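Local structure of putative methyl-accepting chemotaxis signal transduction protein (Campylobacter jejuni subsp. jejuni serotype O:2, 4XMR) at residues N80-L85 and G158-S163; D124-P129 and T142-I147. The protein probably senses amino acids such as isoleucine through a periplasmic tandem PAS sensory domain and passes the signal across the membrane to steer chemotaxis. All coordinates share one frame; numbering follows the deposited sequence. Where two conformers were deposited one is given.

Contact 1 (N80-L85 and G158-S163); sequences NVYLGL and GVDIPS. With ILE (isoleucine), chain E.
D160 OD2 is gripped from two directions: the ammonium N of the bound isoleucine donates to it at 2.7 Å, and N80 ND2 reaches the same oxygen at 2.9 Å. The asparagine N-H lies close to its own amide plane and meets the anti lone pair of OD2, although amide and carboxylate are turned 79° apart. N80 is itself held at both ends of its amide, OD1 by Q94 and ND2 also by D133, which probably steadies the amide against the aspartate that receives the ligand. The other carboxylate oxygen, D160 OD1, accepts the hydroxyl of Y82 (OH to OD1, 2.7 Å) on its syn side, somewhat out of plane. An acid suits this place because its two oxygens can serve ligand and protein together, and the surrounding donors would be expected to favour the carboxylate form.

Y82 turns its ring across the partner strand by placing CG between the backbone N and the carbonyl carbon (chi1 46°). One face lies over G158, whose CA makes a CH-pi contact 3.9 Å from the centroid of the Y82 ring; glycine suits the place because, having no side chain, it lets the ring lie directly on its CA. Over the centre of the opposite face sits ligand CD1, so the tyrosine forms a wall of the pocket.

Beneath these groups the strands run antiparallel. D160 N bonds N80 O almost straight (179°), while Y82 and G158 exchange a reciprocal pair of backbone bonds. Between these two hydrogen-bonded pairs, V81 and V159 form a non-hydrogen-bonded one and turn to the face covered by helices 9-48 and 58-76. Strand 80-84 is flanked on its other edge by strand 90-94, and strand 152-162 by strand 139-149, within the six-stranded antiparallel PAS-like sheet of the ligand-binding sensor domain.

Contact 2 (D124-P129 and T142-I147); sequences DIFVTP and TYSKAI
T128 and T142 make the close-knit end of this contact. T128 OG1 accepts the backbone N-H of T142 at 3.0 Å and donates to P129 O, approaching from above that carbonyl's plane. Its chi1 of 69° points the hydroxyl across to T142, while methyl CG2 rests 3.8 Å from T142 CB; a threonine thus supplies both a polar and an apolar surface. T128 N in turn bonds T142 O, and F126 and S144 exchange two backbone bonds. On the face turned to helix 9-48, V127 lies alongside Y143, with CG2 3.8 Å from ring atom CD2, and I125 CG2 reaches the tyrosine's edge; the ring's hydroxyl bonds N36.

The segments belong to a beta hairpin of strands 126-132 and 139-149, the former one of the two outermost strands of the sensor-domain sheet within this chain.

Packing is looser toward D124, an exposed residue with its side chain directed away from the partner strand. K145 lays its bent chain across I125, CD 3.8 Å from CG1, before its ammonium pairs with E44. On the other face a water donates to F126 O (2.9 Å) and S144 OG (2.7 Å), while S144 OG also bonds W115 O.

Contact 2 is nested in the chain loop closed by contact 1, and the two centres lie 9 Å apart in the same sheet, where strands 139-149 and 152-162 are neighbours. The backbone joins them through V159 N and Y143 O, 2.9 Å apart and probably hydrogen-bonded. On the isoleucine side, T142 OG1 stands 2.7 Å from D160 OD1, a probable hydrogen bond, and also bonds the ligand-binding Y131 OH; T142 CG2 packs 3.3 Å from Y82 OH. T142 thus probably helps to position these pocket residues, its side chain about 4 Å from the ligand. On the opposite face, I161 CG1 meets Y143 CE1 at 3.8 Å, continuing the apolar layer beneath helix 9-48.

Contact 1 (N80-L85 and G158-S163)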
loop_
_atom_site.group_PDB
_atom_site.type_symbol
_atom_site.label_atom_id
_atom_site.label_comp_id
_atom_site.label_asym_id
_atom_site.label_seq_id
_atom_site.Cartn_x
_atom_site.Cartn_y
_atom_site.Cartn_z
ATOM N N ASN B 80 -0.278 -10.882 -14.622
ATOM C CA ASN B 80 0.658 -11.612 -15.462
ATOM C C ASN B 80 2.059 -11.235 -15.011
ATOM O O ASN B 80 2.325 -10.065 -14.701
ATOM C CB ASN B 80 0.554 -11.174 -16.932
ATOM C CG ASN B 80 -0.780 -11.492 -17.571
ATOM O OD1 ASN B 80 -1.260 -12.626 -17.544
ATOM N ND2 ASN B 80 -1.354 -10.494 -18.215
ATOM N N VAL B 81 2.957 -12.209 -14.982
ATOM C CA VAL B 81 4.375 -11.961 -14.751
ATOM C C VAL B 81 5.114 -12.774 -15.800
ATOM O O VAL B 81 4.825 -13.959 -15.957
ATOM C CB VAL B 81 4.802 -12.359 -13.324
ATOM C CG1 VAL B 81 6.294 -12.166 -13.138
ATOM C CG2 VAL B 81 4.034 -11.560 -12.289
ATOM N N TYR B 82 6.046 -12.163 -16.531
ATOM C CA TYR B 82 6.582 -12.812 -17.715
ATOM C C TYR B 82 7.977 -12.358 -18.081
ATOM O O TYR B 82 8.420 -11.268 -17.696
ATOM C CB TYR B 82 5.642 -12.619 -18.914
ATOM C CG TYR B 82 5.142 -11.211 -19.107
ATOM C CD1 TYR B 82 3.997 -10.779 -18.449
ATOM C CD2 TYR B 82 5.794 -10.319 -19.957
ATOM C CE1 TYR B 82 3.515 -9.491 -18.621
ATOM C CE2 TYR B 82 5.318 -9.030 -20.143
ATOM C CZ TYR B 82 4.179 -8.625 -19.472
ATOM O OH TYR B 82 3.714 -7.343 -19.676
ATOM N N LEU B 83 8.660 -13.203 -18.849
ATOM C CA LEU B 83 9.949 -12.865 -19.434
ATOM C C LEU B 83 9.852 -12.980 -20.948
ATOM O O LEU B 83 9.642 -14.072 -21.481
ATOM C CB LEU B 83 11.050 -13.781 -18.892
ATOM C CG LEU B 83 12.476 -13.492 -19.382
ATOM C CD1 LEU B 83 12.950 -12.106 -18.950
ATOM C CD2 LEU B 83 13.446 -14.587 -18.922
ATOM N N GLY B 84 9.965 -11.843 -21.632
ATOM C CA GLY B 84 9.982 -11.827 -23.087
ATOM C C GLY B 84 11.382 -12.016 -23.638
ATOM O O GLY B 84 12.300 -11.336 -23.224
ATOM N N LEU B 85 11.539 -12.925 -24.596
ATOM C CA LEU B 85 12.857 -13.219 -25.177
ATOM C C LEU B 85 13.061 -12.544 -26.539
ATOM O O LEU B 85 12.093 -12.185 -27.204
ATOM C CB LEU B 85 13.035 -14.736 -25.320
ATOM C CG LEU B 85 12.790 -15.558 -24.048
ATOM C CD1 LEU B 85 12.906 -17.056 -24.310
ATOM C CD2 LEU B 85 13.724 -15.134 -22.916
ATOM N N GLY B 158 8.323 -8.433 -17.536
ATOM C CA GLY B 158 7.130 -7.621 -17.422
ATOM C C GLY B 158 6.246 -8.088 -16.281
ATOM O O GLY B 158 6.127 -9.297 -16.010
ATOM N N VAL B 159 5.647 -7.114 -15.603
ATOM C CA VAL B 159 4.695 -7.353 -14.525
ATOM C C VAL B 159 3.435 -6.546 -14.816
ATOM O O VAL B 159 3.512 -5.315 -14.944
ATOM C CB VAL B 159 5.290 -6.936 -13.160
ATOM C CG1 VAL B 159 4.242 -7.050 -12.057
ATOM C CG2 VAL B 159 6.535 -7.767 -12.838
ATOM N N ASP B 160 2.294 -7.223 -14.942
ATOM C CA ASP B 160 1.033 -6.547 -15.223
ATOM C C ASP B 160 0.193 -6.483 -13.960
ATOM O O ASP B 160 -0.130 -7.523 -13.358
ATOM C CB ASP B 160 0.197 -7.281 -16.282
ATOM C CG ASP B 160 0.852 -7.341 -17.651
ATOM O OD1 ASP B 160 1.833 -6.619 -17.912
ATOM O OD2 ASP B 160 0.350 -8.130 -18.478
ATOM N N ILE B 161 -0.157 -5.265 -13.562
ATOM C CA ILE B 161 -1.060 -5.040 -12.441
ATOM C C ILE B 161 -2.348 -4.415 -13.001
ATOM O O ILE B 161 -2.280 -3.442 -13.739
ATOM C CB ILE B 161 -0.418 -4.088 -11.391
ATOM C CG1 ILE B 161 0.994 -4.561 -10.978
ATOM C CG2 ILE B 161 -1.359 -3.888 -10.199
ATOM C CD1 ILE B 161 1.043 -5.931 -10.324
ATOM N N PRO B 162 -3.522 -4.979 -12.678
ATOM C CA PRO B 162 -4.753 -4.378 -13.209
ATOM C C PRO B 162 -4.880 -2.921 -12.781
ATOM O O PRO B 162 -4.662 -2.597 -11.609
ATOM C CB PRO B 162 -5.865 -5.207 -12.555
ATOM C CG PRO B 162 -5.215 -6.528 -12.264
ATOM C CD PRO B 162 -3.803 -6.166 -11.854
ATOM N N SER B 163 -5.196 -2.044 -13.727
ATOM C CA SER B 163 -5.397 -0.645 -13.389
ATOM C C SER B 163 -6.567 -0.483 -12.412
ATOM O O SER B 163 -6.614 0.483 -11.648
ATOM C CB SER B 163 -5.562 0.221 -14.643
ATOM O OG SER B 163 -6.526 -0.311 -15.521
HETATM N N ILE E . 0.215 -7.499 -21.107
HETATM C CA ILE E . 1.236 -7.895 -22.063
HETATM C C ILE E . 0.768 -7.485 -23.452
HETATM O O ILE E . 1.568 -7.296 -24.361
HETATM C CB ILE E . 1.538 -9.416 -21.982
HETATM C CG1 ILE E . 2.832 -9.736 -22.736
HETATM C CG2 ILE E . 0.369 -10.244 -22.497
HETATM C CD1 ILE E . 3.358 -11.140 -22.492
HETATM O OXT ILE E . -0.432 -7.300 -23.671
#

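Contact 2 (D124-P129 and T142-I147)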
loop_
_atom_site.group_PDB
_atom_site.type_symbol
_atom_site.label_atom_id
_atom_site.label_comp_id
_atom_site.label_asym_id
_atom_site.label_seq_id
_atom_site.Cartn_x
_atom_site.Cartn_y
_atom_site.Cartn_z
ATOM N N ASP B 124 16.199 1.853 -16.619
ATOM C CA ASP B 124 15.147 2.013 -15.635
ATOM C C ASP B 124 14.008 1.030 -15.834
ATOM O O ASP B 124 13.896 0.375 -16.871
ATOM C CB ASP B 124 14.588 3.436 -15.695
ATOM C CG ASP B 124 15.639 4.484 -15.414
ATOM O OD1 ASP B 124 16.571 4.199 -14.631
ATOM O OD2 ASP B 124 15.535 5.594 -15.975
ATOM N N ILE B 125 13.165 0.928 -14.817
ATOM C CA ILE B 125 11.870 0.311 -14.991
ATOM C C ILE B 125 11.064 1.229 -15.887
ATOM O O ILE B 125 11.085 2.457 -15.724
ATOM C CB ILE B 125 11.148 0.145 -13.659
ATOM C CG1 ILE B 125 11.907 -0.847 -12.794
ATOM C CG2 ILE B 125 9.695 -0.314 -13.870
ATOM C CD1 ILE B 125 11.364 -0.963 -11.437
ATOM N N PHE B 126 10.397 0.638 -16.864
ATOM C CA PHE B 126 9.454 1.367 -17.682
ATOM C C PHE B 126 8.048 1.100 -17.178
ATOM O O PHE B 126 7.683 -0.047 -16.913
ATOM C CB PHE B 126 9.579 0.980 -19.156
ATOM C CG PHE B 126 8.701 1.793 -20.056
ATOM C CD1 PHE B 126 9.029 3.108 -20.357
ATOM C CD2 PHE B 126 7.546 1.256 -20.591
ATOM C CE1 PHE B 126 8.218 3.867 -21.177
ATOM C CE2 PHE B 126 6.728 2.012 -21.413
ATOM C CZ PHE B 126 7.066 3.318 -21.709
ATOM N N VAL B 127 7.262 2.162 -17.051
ATOM C CA VAL B 127 5.874 2.038 -16.637
ATOM C C VAL B 127 5.000 2.459 -17.806
ATOM O O VAL B 127 5.062 3.612 -18.250
ATOM C CB VAL B 127 5.562 2.946 -15.438
ATOM C CG1 VAL B 127 4.123 2.728 -14.969
ATOM C CG2 VAL B 127 6.558 2.708 -14.306
ATOM N N THR B 128 4.197 1.543 -18.325
ATOM C CA THR B 128 3.338 1.858 -19.448
ATOM C C THR B 128 2.110 2.631 -19.002
ATOM O O THR B 128 1.673 2.514 -17.855
ATOM C CB THR B 128 2.813 0.591 -20.154
ATOM O OG1 THR B 128 1.884 -0.090 -19.301
ATOM C CG2 THR B 128 3.944 -0.337 -20.523
ATOM N N PRO B 129 1.540 3.427 -19.919
ATOM C CA PRO B 129 0.159 3.856 -19.708
ATOM C C PRO B 129 -0.723 2.614 -19.648
ATOM O O PRO B 129 -0.327 1.541 -20.146
ATOM C CB PRO B 129 -0.158 4.661 -20.974
ATOM C CG PRO B 129 1.180 5.022 -21.562
ATOM C CD PRO B 129 2.086 3.886 -21.206
ATOM N N THR B 142 1.748 -1.955 -16.946
ATOM C CA THR B 142 2.889 -2.860 -17.028
ATOM C C THR B 142 4.165 -2.185 -16.548
ATOM O O THR B 142 4.460 -1.040 -16.927
ATOM C CB THR B 142 3.086 -3.368 -18.470
ATOM O OG1 THR B 142 1.943 -4.133 -18.855
ATOM C CG2 THR B 142 4.328 -4.247 -18.583
ATOM N N TYR B 143 4.897 -2.896 -15.691
ATOM C CA TYR B 143 6.207 -2.481 -15.236
ATOM C C TYR B 143 7.177 -3.408 -15.927
ATOM O O TYR B 143 7.061 -4.628 -15.789
ATOM C CB TYR B 143 6.302 -2.627 -13.715
ATOM C CG TYR B 143 5.235 -1.817 -13.018
ATOM C CD1 TYR B 143 3.946 -2.315 -12.868
ATOM C CD2 TYR B 143 5.500 -0.538 -12.553
ATOM C CE1 TYR B 143 2.955 -1.569 -12.267
ATOM C CE2 TYR B 143 4.498 0.225 -11.947
ATOM C CZ TYR B 143 3.231 -0.304 -11.810
ATOM O OH TYR B 143 2.220 0.398 -11.202
ATOM N N SER B 144 8.121 -2.872 -16.691
ATOM C CA SER B 144 9.058 -3.731 -17.394
ATOM C C SER B 144 10.506 -3.336 -17.153
ATOM O O SER B 144 10.811 -2.185 -16.815
ATOM C CB SER B 144 8.754 -3.799 -18.891
ATOM O OG SER B 144 8.862 -2.519 -19.492
ATOM N N LYS B 145 11.397 -4.305 -17.321
ATOM C CA LYS B 145 12.804 -4.084 -17.070
ATOM C C LYS B 145 13.618 -5.072 -17.871
ATOM O O LYS B 145 13.352 -6.272 -17.840
ATOM C CB LYS B 145 13.119 -4.239 -15.581
ATOM C CG LYS B 145 14.560 -3.898 -15.240
ATOM C CD LYS B 145 14.662 -3.169 -13.918
ATOM C CE LYS B 145 15.754 -2.105 -13.952
ATOM N NZ LYS B 145 17.073 -2.635 -14.407
ATOM N N ALA B 146 14.617 -4.570 -18.587
ATOM C CA ALA B 146 15.508 -5.440 -19.326
ATOM C C ALA B 146 16.376 -6.183 -18.330
ATOM O O ALA B 146 16.913 -5.584 -17.391
ATOM C CB ALA B 146 16.366 -4.635 -20.288
ATOM N N ILE B 147 16.509 -7.489 -18.530
ATOM C CA ILE B 147 17.311 -8.320 -17.646
ATOM C C ILE B 147 18.623 -8.644 -18.319
ATOM O O ILE B 147 18.638 -9.185 -19.426
ATOM C CB ILE B 147 16.608 -9.651 -17.330
ATOM C CG1 ILE B 147 15.167 -9.395 -16.896
ATOM C CG2 ILE B 147 17.384 -10.434 -16.271
ATOM C CD1 ILE B 147 15.058 -8.496 -15.694
HETATM O O HOH W 1 6.405 -1.458 -19.060
#